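Local atomic coordinates of ribonuclease (Chelonia mydas, PDB entry 2ZPO), a protein that probably cleaves RNA on the 3' side of pyrimidine nucleotides, as a secreted endonuclease of the pancreatic ribonuclease family. Residues T2-F7 with G109-H114; Q28-R33 with F42-V47; G34-V39 with P90-N95; L69-A74 with R102-C107. All coordinates share one frame; numbering follows the deposited sequence. Where two conformers were deposited one is given.

Contact 1: T2-F7 with G109-H114; sequences TRYEKF and GGLPVH. With SO4 (sulfate ion), chain E; SO4 (sulfate ion), chain B.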
# COMPACT_ATOMS: atom_id res chain seq x y z
N THR A 2 12.85 9.67 3.24
CA THR A 2 12.65 9.13 4.57
C THR A 2 11.82 7.86 4.42
O THR A 2 11.15 7.67 3.38
CB THR A 2 11.92 10.10 5.50
OG1 THR A 2 10.57 10.27 5.04
CG2 THR A 2 12.60 11.49 5.49
N ARG A 3 11.85 7.03 5.45
CA ARG A 3 11.07 5.79 5.41
C ARG A 3 9.59 6.16 5.34
O ARG A 3 8.81 5.49 4.65
CB ARG A 3 11.36 4.92 6.63
CG ARG A 3 12.77 4.26 6.61
CD ARG A 3 12.96 3.36 7.80
NE ARG A 3 12.96 4.13 9.04
CZ ARG A 3 12.69 3.62 10.23
NH1 ARG A 3 12.37 2.33 10.37
NH2 ARG A 3 12.73 4.40 11.29
N TYR A 4 9.23 7.24 6.01
CA TYR A 4 7.84 7.71 5.97
C TYR A 4 7.44 8.10 4.56
O TYR A 4 6.38 7.66 4.07
CB TYR A 4 7.64 8.87 6.95
CG TYR A 4 6.25 9.46 6.91
CD1 TYR A 4 5.16 8.76 7.43
CD2 TYR A 4 6.02 10.68 6.30
CE1 TYR A 4 3.87 9.31 7.37
CE2 TYR A 4 4.76 11.23 6.25
CZ TYR A 4 3.69 10.54 6.78
OH TYR A 4 2.41 11.12 6.70
N GLU A 5 8.28 8.88 3.88
CA GLU A 5 8.03 9.27 2.50
C GLU A 5 7.90 8.05 1.59
O GLU A 5 7.09 8.03 0.68
CB GLU A 5 9.12 10.21 1.97
CG GLU A 5 8.98 11.62 2.53
CD GLU A 5 10.13 12.52 2.14
OE1 GLU A 5 11.26 11.99 1.95
OE2 GLU A 5 9.90 13.75 2.07
N LYS A 6 8.73 7.03 1.85
CA LYS A 6 8.68 5.80 1.04
C LYS A 6 7.36 5.07 1.26
O LYS A 6 6.78 4.52 0.33
CB LYS A 6 9.85 4.88 1.36
CG LYS A 6 9.79 3.53 0.61
CD LYS A 6 11.11 2.81 0.74
CE LYS A 6 11.06 1.48 -0.03
NZ LYS A 6 12.45 0.94 -0.22
N PHE A 7 6.88 5.10 2.50
CA PHE A 7 5.58 4.49 2.81
C PHE A 7 4.45 5.20 2.06
O PHE A 7 3.59 4.53 1.47
CB PHE A 7 5.30 4.47 4.31
CG PHE A 7 3.96 3.86 4.66
CD1 PHE A 7 2.82 4.66 4.70
CD2 PHE A 7 3.84 2.49 4.92
CE1 PHE A 7 1.57 4.10 5.01
CE2 PHE A 7 2.61 1.91 5.26
CZ PHE A 7 1.46 2.72 5.28
N GLY A 109 8.38 4.77 15.98
CA GLY A 109 8.40 6.12 16.55
C GLY A 109 7.13 6.90 16.28
O GLY A 109 7.14 8.15 16.23
N GLY A 110 6.02 6.18 16.11
CA GLY A 110 4.73 6.82 15.92
C GLY A 110 4.36 7.10 14.48
O GLY A 110 3.31 7.71 14.23
N LEU A 111 5.21 6.67 13.54
CA LEU A 111 4.94 6.83 12.10
C LEU A 111 4.99 5.49 11.35
O LEU A 111 5.78 4.60 11.69
CB LEU A 111 5.94 7.80 11.45
CG LEU A 111 5.90 9.23 12.00
CD1 LEU A 111 7.06 9.99 11.39
CD2 LEU A 111 4.55 9.96 11.76
N PRO A 112 4.15 5.37 10.30
CA PRO A 112 4.15 4.15 9.47
C PRO A 112 5.43 4.00 8.66
O PRO A 112 5.90 4.97 8.04
CB PRO A 112 2.95 4.36 8.54
CG PRO A 112 2.70 5.81 8.52
CD PRO A 112 3.14 6.34 9.86
N VAL A 113 5.98 2.78 8.61
CA VAL A 113 7.18 2.51 7.81
C VAL A 113 7.02 1.33 6.84
O VAL A 113 7.71 1.27 5.83
CB VAL A 113 8.46 2.36 8.69
CG1 VAL A 113 8.81 3.69 9.37
CG2 VAL A 113 8.27 1.28 9.71
N HIS A 114 6.13 0.40 7.15
CA HIS A 114 5.86 -0.69 6.20
C HIS A 114 4.39 -1.09 6.23
O HIS A 114 3.71 -0.97 7.23
CB HIS A 114 6.68 -1.94 6.52
CG HIS A 114 8.15 -1.71 6.66
ND1 HIS A 114 8.93 -1.25 5.61
CD2 HIS A 114 8.98 -1.85 7.72
CE1 HIS A 114 10.18 -1.12 6.03
NE2 HIS A 114 10.23 -1.48 7.30
S SO4 E . 14.49 7.66 8.28
O1 SO4 E . 14.93 7.94 6.91
O2 SO4 E . 15.05 6.40 8.73
O3 SO4 E . 14.82 8.78 9.16
O4 SO4 E . 13.03 7.46 8.23
S SO4 B . 6.93 -2.16 2.43
O1 SO4 B . 6.67 -1.85 1.03
O2 SO4 B . 7.60 -3.45 2.57
O3 SO4 B . 7.77 -1.12 3.07
O4 SO4 B . 5.66 -2.28 3.12
O HOH W 1 9.05 2.79 4.11

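Contact 2: Q28-R33 with F42-V47; sequences QMMQRR and FTNTFV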
# COMPACT_ATOMS: atom_id res chain seq x y z
N GLN A 28 -0.49 1.42 -14.16
CA GLN A 28 -0.11 2.83 -14.12
C GLN A 28 0.53 3.21 -12.78
O GLN A 28 1.56 3.88 -12.74
CB GLN A 28 -1.35 3.71 -14.37
CG GLN A 28 -1.88 3.56 -15.80
CD GLN A 28 -3.10 4.44 -16.11
OE1 GLN A 28 -3.96 4.68 -15.26
NE2 GLN A 28 -3.19 4.90 -17.36
N MET A 29 -0.07 2.77 -11.69
CA MET A 29 0.33 3.26 -10.36
C MET A 29 1.65 2.62 -9.94
O MET A 29 2.51 3.28 -9.35
CB MET A 29 -0.78 3.01 -9.34
CG MET A 29 -2.03 3.84 -9.53
SD MET A 29 -1.76 5.62 -9.33
CE MET A 29 -0.83 5.68 -7.82
N MET A 30 1.84 1.35 -10.28
CA MET A 30 3.09 0.67 -9.94
C MET A 30 4.26 1.37 -10.61
O MET A 30 5.31 1.50 -10.03
CB MET A 30 3.03 -0.81 -10.34
CG MET A 30 2.10 -1.65 -9.45
SD MET A 30 2.46 -1.60 -7.66
CE MET A 30 3.91 -2.65 -7.57
N GLN A 31 4.04 1.84 -11.83
CA GLN A 31 5.10 2.58 -12.54
C GLN A 31 5.27 4.00 -12.00
O GLN A 31 6.38 4.40 -11.67
CB GLN A 31 4.80 2.64 -14.03
CG GLN A 31 5.88 3.38 -14.81
CD GLN A 31 5.72 3.30 -16.30
OE1 GLN A 31 5.08 2.39 -16.83
NE2 GLN A 31 6.32 4.25 -17.01
N ARG A 32 4.16 4.73 -11.91
CA ARG A 32 4.18 6.14 -11.45
C ARG A 32 4.86 6.28 -10.09
O ARG A 32 5.62 7.25 -9.85
CB ARG A 32 2.74 6.70 -11.40
CG ARG A 32 2.10 6.99 -12.76
CD ARG A 32 0.63 7.42 -12.63
NE ARG A 32 -0.00 7.64 -13.94
CZ ARG A 32 -1.32 7.68 -14.14
NH1 ARG A 32 -2.16 7.50 -13.12
NH2 ARG A 32 -1.80 7.87 -15.37
N ARG A 33 4.63 5.30 -9.22
CA ARG A 33 5.14 5.34 -7.86
C ARG A 33 6.53 4.72 -7.68
O ARG A 33 6.98 4.53 -6.56
CB ARG A 33 4.12 4.69 -6.90
CG ARG A 33 2.80 5.40 -6.83
CD ARG A 33 2.94 6.85 -6.36
NE ARG A 33 1.62 7.47 -6.20
CZ ARG A 33 0.92 7.46 -5.06
NH1 ARG A 33 1.42 6.88 -3.99
NH2 ARG A 33 -0.27 8.05 -4.99
N PHE A 42 6.64 -7.48 -6.84
CA PHE A 42 5.68 -8.57 -6.99
C PHE A 42 4.24 -8.20 -6.60
O PHE A 42 3.30 -8.54 -7.32
CB PHE A 42 6.17 -9.82 -6.24
CG PHE A 42 7.23 -10.58 -6.98
CD1 PHE A 42 6.93 -11.25 -8.17
CD2 PHE A 42 8.54 -10.65 -6.49
CE1 PHE A 42 7.91 -11.97 -8.86
CE2 PHE A 42 9.53 -11.36 -7.18
CZ PHE A 42 9.20 -12.02 -8.37
N THR A 43 4.09 -7.52 -5.47
CA THR A 43 2.77 -7.17 -4.95
C THR A 43 2.84 -5.86 -4.21
O THR A 43 3.87 -5.52 -3.64
CB THR A 43 2.20 -8.30 -4.02
OG1 THR A 43 0.82 -8.06 -3.74
CG2 THR A 43 2.96 -8.37 -2.71
N ASN A 44 1.73 -5.13 -4.20
CA ASN A 44 1.66 -3.88 -3.47
C ASN A 44 0.21 -3.49 -3.25
O ASN A 44 -0.62 -3.64 -4.15
CB ASN A 44 2.40 -2.76 -4.22
CG ASN A 44 2.51 -1.49 -3.42
OD1 ASN A 44 3.31 -1.40 -2.50
ND2 ASN A 44 1.71 -0.48 -3.77
N THR A 45 -0.10 -3.04 -2.03
CA THR A 45 -1.40 -2.50 -1.72
C THR A 45 -1.36 -0.97 -1.62
O THR A 45 -0.51 -0.39 -0.92
CB THR A 45 -1.94 -3.09 -0.40
OG1 THR A 45 -2.10 -4.52 -0.55
CG2 THR A 45 -3.28 -2.43 -0.01
N PHE A 46 -2.33 -0.34 -2.28
CA PHE A 46 -2.54 1.10 -2.17
C PHE A 46 -3.71 1.30 -1.25
O PHE A 46 -4.76 0.67 -1.41
CB PHE A 46 -2.84 1.69 -3.55
CG PHE A 46 -1.66 1.62 -4.49
CD1 PHE A 46 -0.62 2.56 -4.39
CD2 PHE A 46 -1.56 0.59 -5.43
CE1 PHE A 46 0.50 2.49 -5.27
CE2 PHE A 46 -0.47 0.52 -6.32
CZ PHE A 46 0.56 1.47 -6.23
N VAL A 47 -3.52 2.16 -0.25
CA VAL A 47 -4.59 2.44 0.71
C VAL A 47 -5.19 3.79 0.33
O VAL A 47 -4.46 4.77 0.19
CB VAL A 47 -4.03 2.49 2.17
CG1 VAL A 47 -5.16 2.74 3.13
CG2 VAL A 47 -3.27 1.18 2.55

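Contact 3: G34-V39 with P90-N95; sequences GMTLPV and PPCNYN. Unlike the reference sequence in segment 34-39: L37 (reference Ser).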
# COMPACT_ATOMS: atom_id res chain seq x y z
N GLY A 34 7.19 4.38 -8.78
CA GLY A 34 8.61 4.00 -8.69
C GLY A 34 8.85 2.54 -8.38
O GLY A 34 9.91 2.17 -7.92
N MET A 35 7.83 1.71 -8.62
CA MET A 35 7.88 0.31 -8.23
C MET A 35 8.08 -0.70 -9.39
O MET A 35 7.94 -1.92 -9.21
CB MET A 35 6.65 -0.03 -7.36
CG MET A 35 6.78 0.50 -5.94
SD MET A 35 5.30 0.13 -4.94
CE MET A 35 4.13 1.28 -5.65
N THR A 36 8.47 -0.19 -10.56
CA THR A 36 8.76 -1.09 -11.69
C THR A 36 10.18 -0.93 -12.26
O THR A 36 10.50 -1.54 -13.28
CB THR A 36 7.72 -1.00 -12.82
OG1 THR A 36 7.75 0.30 -13.40
CG2 THR A 36 6.31 -1.28 -12.29
N LEU A 37 10.99 -0.11 -11.60
CA LEU A 37 12.41 -0.05 -11.93
C LEU A 37 13.24 -0.12 -10.66
O LEU A 37 12.85 0.46 -9.63
CB LEU A 37 12.74 1.22 -12.71
CG LEU A 37 12.57 1.22 -14.23
CD1 LEU A 37 13.08 2.52 -14.77
CD2 LEU A 37 13.31 0.05 -14.89
N PRO A 38 14.39 -0.83 -10.71
CA PRO A 38 14.91 -1.58 -11.87
C PRO A 38 14.22 -2.93 -12.14
O PRO A 38 14.47 -3.54 -13.19
CB PRO A 38 16.38 -1.78 -11.51
CG PRO A 38 16.39 -1.80 -10.01
CD PRO A 38 15.30 -0.89 -9.55
N VAL A 39 13.38 -3.40 -11.22
CA VAL A 39 12.66 -4.68 -11.38
C VAL A 39 11.18 -4.52 -11.02
O VAL A 39 10.81 -3.56 -10.34
CB VAL A 39 13.27 -5.80 -10.48
CG1 VAL A 39 14.70 -6.16 -10.94
CG2 VAL A 39 13.31 -5.36 -9.02
N PRO A 90 10.97 -6.27 -16.28
CA PRO A 90 10.03 -5.64 -17.29
C PRO A 90 9.88 -6.17 -18.63
O PRO A 90 10.86 -6.71 -19.13
CB PRO A 90 10.39 -4.13 -17.18
CG PRO A 90 11.28 -4.00 -15.99
CD PRO A 90 12.00 -5.32 -15.86
N PRO A 91 8.72 -5.98 -19.27
CA PRO A 91 7.55 -5.25 -18.79
C PRO A 91 6.88 -5.83 -17.58
O PRO A 91 6.81 -7.05 -17.45
CB PRO A 91 6.55 -5.33 -19.96
CG PRO A 91 7.31 -5.76 -21.10
CD PRO A 91 8.54 -6.47 -20.66
N CYS A 92 6.32 -4.96 -16.74
CA CYS A 92 5.66 -5.34 -15.51
C CYS A 92 4.16 -5.20 -15.72
O CYS A 92 3.65 -4.07 -15.78
CB CYS A 92 6.09 -4.38 -14.39
SG CYS A 92 7.86 -4.30 -14.14
N ASN A 93 3.46 -6.32 -15.85
CA ASN A 93 2.00 -6.33 -15.98
C ASN A 93 1.34 -6.84 -14.72
O ASN A 93 1.79 -7.85 -14.14
CB ASN A 93 1.57 -7.18 -17.17
CG ASN A 93 1.99 -6.57 -18.48
OD1 ASN A 93 1.47 -5.53 -18.86
ND2 ASN A 93 2.94 -7.19 -19.17
N TYR A 94 0.30 -6.15 -14.27
CA TYR A 94 -0.33 -6.47 -13.00
C TYR A 94 -1.78 -6.86 -13.16
O TYR A 94 -2.41 -6.47 -14.14
CB TYR A 94 -0.23 -5.27 -12.02
CG TYR A 94 1.19 -5.03 -11.57
CD1 TYR A 94 1.70 -5.68 -10.43
CD2 TYR A 94 2.05 -4.21 -12.30
CE1 TYR A 94 3.01 -5.50 -10.03
CE2 TYR A 94 3.38 -4.01 -11.90
CZ TYR A 94 3.85 -4.67 -10.76
OH TYR A 94 5.16 -4.48 -10.36
N ASN A 95 -2.29 -7.64 -12.21
CA ASN A 95 -3.72 -7.80 -12.01
C ASN A 95 -4.03 -7.17 -10.65
O ASN A 95 -3.13 -6.92 -9.86
CB ASN A 95 -4.14 -9.27 -12.01
CG ASN A 95 -3.88 -9.96 -13.34
OD1 ASN A 95 -4.33 -9.48 -14.40
ND2 ASN A 95 -3.15 -11.06 -13.30

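Contact 4: L69-A74 with R102-C107; sequences LRDSTA and RIRIAC. With GOL (glycerol), chain G.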
# COMPACT_ATOMS: atom_id res chain seq x y z
N LEU A 69 4.12 -4.09 14.91
CA LEU A 69 2.96 -4.15 14.02
C LEU A 69 1.75 -3.60 14.77
O LEU A 69 1.65 -3.72 15.99
CB LEU A 69 2.67 -5.60 13.63
CG LEU A 69 3.77 -6.27 12.80
CD1 LEU A 69 3.38 -7.68 12.44
CD2 LEU A 69 4.11 -5.48 11.56
N ARG A 70 0.85 -2.97 14.02
CA ARG A 70 -0.35 -2.40 14.63
C ARG A 70 -1.47 -2.69 13.67
O ARG A 70 -1.27 -2.61 12.45
CB ARG A 70 -0.26 -0.87 14.72
CG ARG A 70 1.04 -0.30 15.30
CD ARG A 70 0.88 -0.03 16.74
NE ARG A 70 -0.19 0.91 17.08
CZ ARG A 70 -0.55 1.13 18.34
NH1 ARG A 70 0.09 0.48 19.32
NH2 ARG A 70 -1.54 1.97 18.63
N ASP A 71 -2.64 -2.95 14.21
CA ASP A 71 -3.84 -3.15 13.41
C ASP A 71 -4.74 -1.91 13.49
O ASP A 71 -4.96 -1.36 14.58
CB ASP A 71 -4.61 -4.34 13.96
CG ASP A 71 -3.91 -5.65 13.71
OD1 ASP A 71 -3.00 -5.67 12.86
OD2 ASP A 71 -4.28 -6.66 14.34
N SER A 72 -5.23 -1.47 12.34
CA SER A 72 -6.11 -0.28 12.31
C SER A 72 -7.46 -0.53 12.92
O SER A 72 -8.00 -1.62 12.83
CB SER A 72 -6.32 0.21 10.88
OG SER A 72 -7.03 -0.72 10.09
N THR A 73 -8.02 0.51 13.54
CA THR A 73 -9.38 0.40 14.05
C THR A 73 -10.34 0.42 12.86
O THR A 73 -11.24 -0.42 12.76
CB THR A 73 -9.67 1.55 15.01
OG1 THR A 73 -8.80 1.40 16.14
CG2 THR A 73 -11.15 1.53 15.48
N ALA A 74 -10.10 1.38 11.96
CA ALA A 74 -10.92 1.55 10.77
C ALA A 74 -10.64 0.52 9.65
O ALA A 74 -9.52 0.01 9.50
CB ALA A 74 -10.75 2.98 10.23
N ARG A 102 -9.71 -3.66 7.31
CA ARG A 102 -8.70 -3.16 8.26
C ARG A 102 -7.32 -3.60 7.77
O ARG A 102 -7.17 -4.56 7.01
CB ARG A 102 -8.97 -3.66 9.69
CG ARG A 102 -10.33 -3.20 10.26
CD ARG A 102 -10.72 -3.95 11.53
NE ARG A 102 -9.73 -3.85 12.59
CZ ARG A 102 -9.13 -4.86 13.21
NH1 ARG A 102 -9.44 -6.12 12.93
NH2 ARG A 102 -8.24 -4.60 14.16
N ILE A 103 -6.31 -2.88 8.22
CA ILE A 103 -4.94 -3.16 7.78
C ILE A 103 -3.97 -3.27 8.96
O ILE A 103 -4.20 -2.68 10.03
CB ILE A 103 -4.40 -2.10 6.76
CG1 ILE A 103 -4.33 -0.69 7.37
CG2 ILE A 103 -5.24 -2.14 5.47
CD1 ILE A 103 -3.63 0.37 6.50
N ARG A 104 -2.87 -4.00 8.71
CA ARG A 104 -1.81 -4.22 9.69
C ARG A 104 -0.57 -3.60 9.08
O ARG A 104 -0.18 -3.95 7.95
CB ARG A 104 -1.58 -5.73 9.94
CG ARG A 104 -0.44 -6.02 10.90
CD ARG A 104 -0.38 -7.47 11.31
NE ARG A 104 -1.52 -7.78 12.17
CZ ARG A 104 -1.82 -8.99 12.60
NH1 ARG A 104 -1.05 -10.02 12.24
NH2 ARG A 104 -2.89 -9.16 13.37
N ILE A 105 -0.03 -2.61 9.77
CA ILE A 105 1.19 -1.92 9.30
C ILE A 105 2.31 -2.04 10.37
O ILE A 105 2.03 -2.39 11.50
CB ILE A 105 0.91 -0.42 8.91
CG1 ILE A 105 0.48 0.40 10.14
CG2 ILE A 105 -0.14 -0.36 7.80
CD1 ILE A 105 0.33 1.92 9.83
N ALA A 106 3.55 -1.76 9.97
CA ALA A 106 4.64 -1.62 10.94
C ALA A 106 4.84 -0.15 11.20
O ALA A 106 4.92 0.65 10.24
CB ALA A 106 5.93 -2.22 10.40
N CYS A 107 4.93 0.21 12.48
CA CYS A 107 5.23 1.58 12.87
C CYS A 107 6.61 1.69 13.53
O CYS A 107 7.17 0.72 14.10
CB CYS A 107 4.16 2.15 13.79
SG CYS A 107 2.47 2.17 13.07
C1 GOL G . -7.42 -9.60 16.01
O1 GOL G . -7.00 -10.91 15.69
C2 GOL G . -7.83 -8.79 14.78
O2 GOL G . -7.93 -9.58 13.61
C3 GOL G . -6.81 -7.69 14.52
O3 GOL G . -6.57 -6.94 15.69
O HOH W 2 -7.18 -2.57 15.90

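Contact 1: T2-F7 with G109-H114
P112 lays its CB squarely over one face of the F7 ring, 3.7 Å from the ring centroid and only 8° off the ring normal, a CH-pi contact at the heart of this join between helix 3-11 and strand 111-118. F7 CG stands anti to its own backbone N (chi1 179°), which sends the phenyl off the helix and down onto the strand. There the ring also turns its edge to the backbone, with F7 CE2 3.6 Å from H114 C. Proline suits the spot because its compact ring serves two aromatics at once: P112 CG approaches the edge of the Y4 ring, 3.9 Å from Y4 CE1. V113 serves R3 instead: its CG1 covers one face of the R3 guanidinium, 3.9 Å from R3 NH1; R3 itself is salt-bridged to D108 and donates from NE to a sulfate. A water 2.8 Å from R3 O and 2.7 Å from V113 O can bridge the backbones, though more acceptors than protons lie in its reach. P112 O, buried here, finds no partner in the model. V113 and H114 both face A106 in a classic beta bulge, and H114 ND1 donates to a second sulfate that H11 also binds. Chiefly apolar packing thus sets the helix carrying H11 beside the strand carrying H114, the two probable catalytic histidines.

Contact 2: Q28-R33 with F42-V47
A Met-aromatic contact between M30 and F46 backs the strand whose residues F42 to T45 probably belong to the substrate site. Helix 28-32 passes this strand almost at right angles (96°), and side chains fill the 10.5 Å between the two axes. M30 SD lies 4.9 Å from the centroid of the F46 ring, obliquely, and touches F46 CE2 at 3.9 Å. The bend at chi2 (-56°) carries the M30 sulfur to the strand, where SD is 3.6 Å from N44 CB, and the bend at chi3 (-75°) swings M30 CE alongside N44 CB at 3.7 Å. Methionine suits the place, being flexible enough to fill the angle between an amide side chain and a phenyl. Around the rest of the ring, M29 CB meets F46 CZ at 3.7 Å and R33 CG meets F46 CE1 at 4.0 Å. R33 lends only its aliphatic part, for its guanidinium bonds to the carbonyls of R9 and V12. N44 ND2 stands over the face of the F46 ring while donating to Q10 O. With an alanine in place of F46 a gap is likely to open beneath M29, M30 and R33, and the M30 sulfur to be set free to turn. N44 OD1 also bonds K41 NZ, and the apolar filling by M30 and F46 probably limits the movement of N44, consistent with a second shell behind that bond.

Contact 3: G34-V39 with P90-N95
The hydroxyl of Y94 donates a hydrogen bond to K41 O, and two atoms of the loop 34-39 come near that hydroxyl oxygen without bonding to it: T36 CG2 lies 3.9 Å from Y94 OH, and M35 O is 4.0 Å from Y94 OH. Tyrosine suits this place because its long, flat side chain spans the distance from strand to loop while its tip meets a backbone carbonyl. The T36 methyl comes to the edge of the ring, near its plane. T36 chi1 of 64° sets OG1 between the backbone N and the carbonyl carbon and turns CG2 toward Y94 and C92. The threonine is therefore used as an apolar group: T36 CB sits 3.6 Å from C92 SG, and T36 CG2 is 3.8 Å from C92 CB. C92 SG is bonded to C40 SG, so the disulfide joins the two loops covalently just where T36 packs. Farther out, P90 brings its ring to the loop backbone, with P90 CG 3.7 Å from T36 O and P90 CD 4.0 Å from P38 O. Both loops turn on cis peptide bonds, before P38 and before P91. G34, the C-prime residue of a Schellman motif, ends helix 22-32 with a positive phi that a side chain would not easily tolerate, and leads the chain into M35. M35 packs on M30 of that helix and on N44 and F46 of strand 43-47, while the Y94 ring rests on C26 and M30, placing the contact between helix 22-32 and the strand to which Y94 belongs.

Contact 4: L69-A74 with R102-C107
R102 and S72 meet where strands 69-83 and 94-108 pair as an antiparallel beta hairpin, and the arginine reaches across. R102 CB lies beside S72 OG, and R102 CG is 3.4 Å from A74 O. CD passes the carbonyl oxygens of S72 and T73, then the bend at chi3 (57°) turns the guanidinium back, and R102 NE donates to S72 O at 2.8 Å, tilted somewhat from the guanidinium plane. CZ and NH1 lie beside a glycerol whose modelled place is doubtful. At the tip, R102 NH2 adds a weak bond to S72 O, gives a sounder one to a water that in turn donates to D71 O, and weakly reaches a glycerol hydroxyl. A leucine at R102 would probably leave S72 O without its NE partner and lose the water link to D71. Serine suits its place through size and chemistry: S72 OG receives I103 N at 2.9 Å and donates to A74 O at 2.7 Å, so it links the two strands just before the chain turns at T73 and A74. Regular pairing follows, with R70 and I105 exchanging two backbone bonds and S72 N donating to I103 O. D71 and R104 form a salt bridge, side by side on the face that also carries L69 and A106. R104 NE points at the syn lone pair of D71 OD1, 2.7 Å away and almost straight at 175°, with carboxylate and guanidinium planes only 9° apart. R70, whose guanidinium reaches I57 O, sets its CG 3.6 Å from C107 SG, the sulfur joined to C58 in a disulfide.

Contact 1, between residues 2-7 and 109-114, brings near-terminal parts together and encloses the other three in sequence. Contact 2 closes before contact 4 opens, while contact 3 interlocks with both along the chain. All reach one antiparallel sheet. Contacts 2 and 3 are neighbours, centres about 9 Å apart, sharing the region where helix 22-32 ends. Contact 4 lies on the opposite side of the chain's centre, about 26 Å from contact 3 between centres, though both use strand 94-108. Contacts 1 and 4 touch through the pairing of strands 94-108 and 111-118. This fits long strands that span the molecule, while contact 1 sets the helix of H11 beside the strand of H114, probably the catalytic pair.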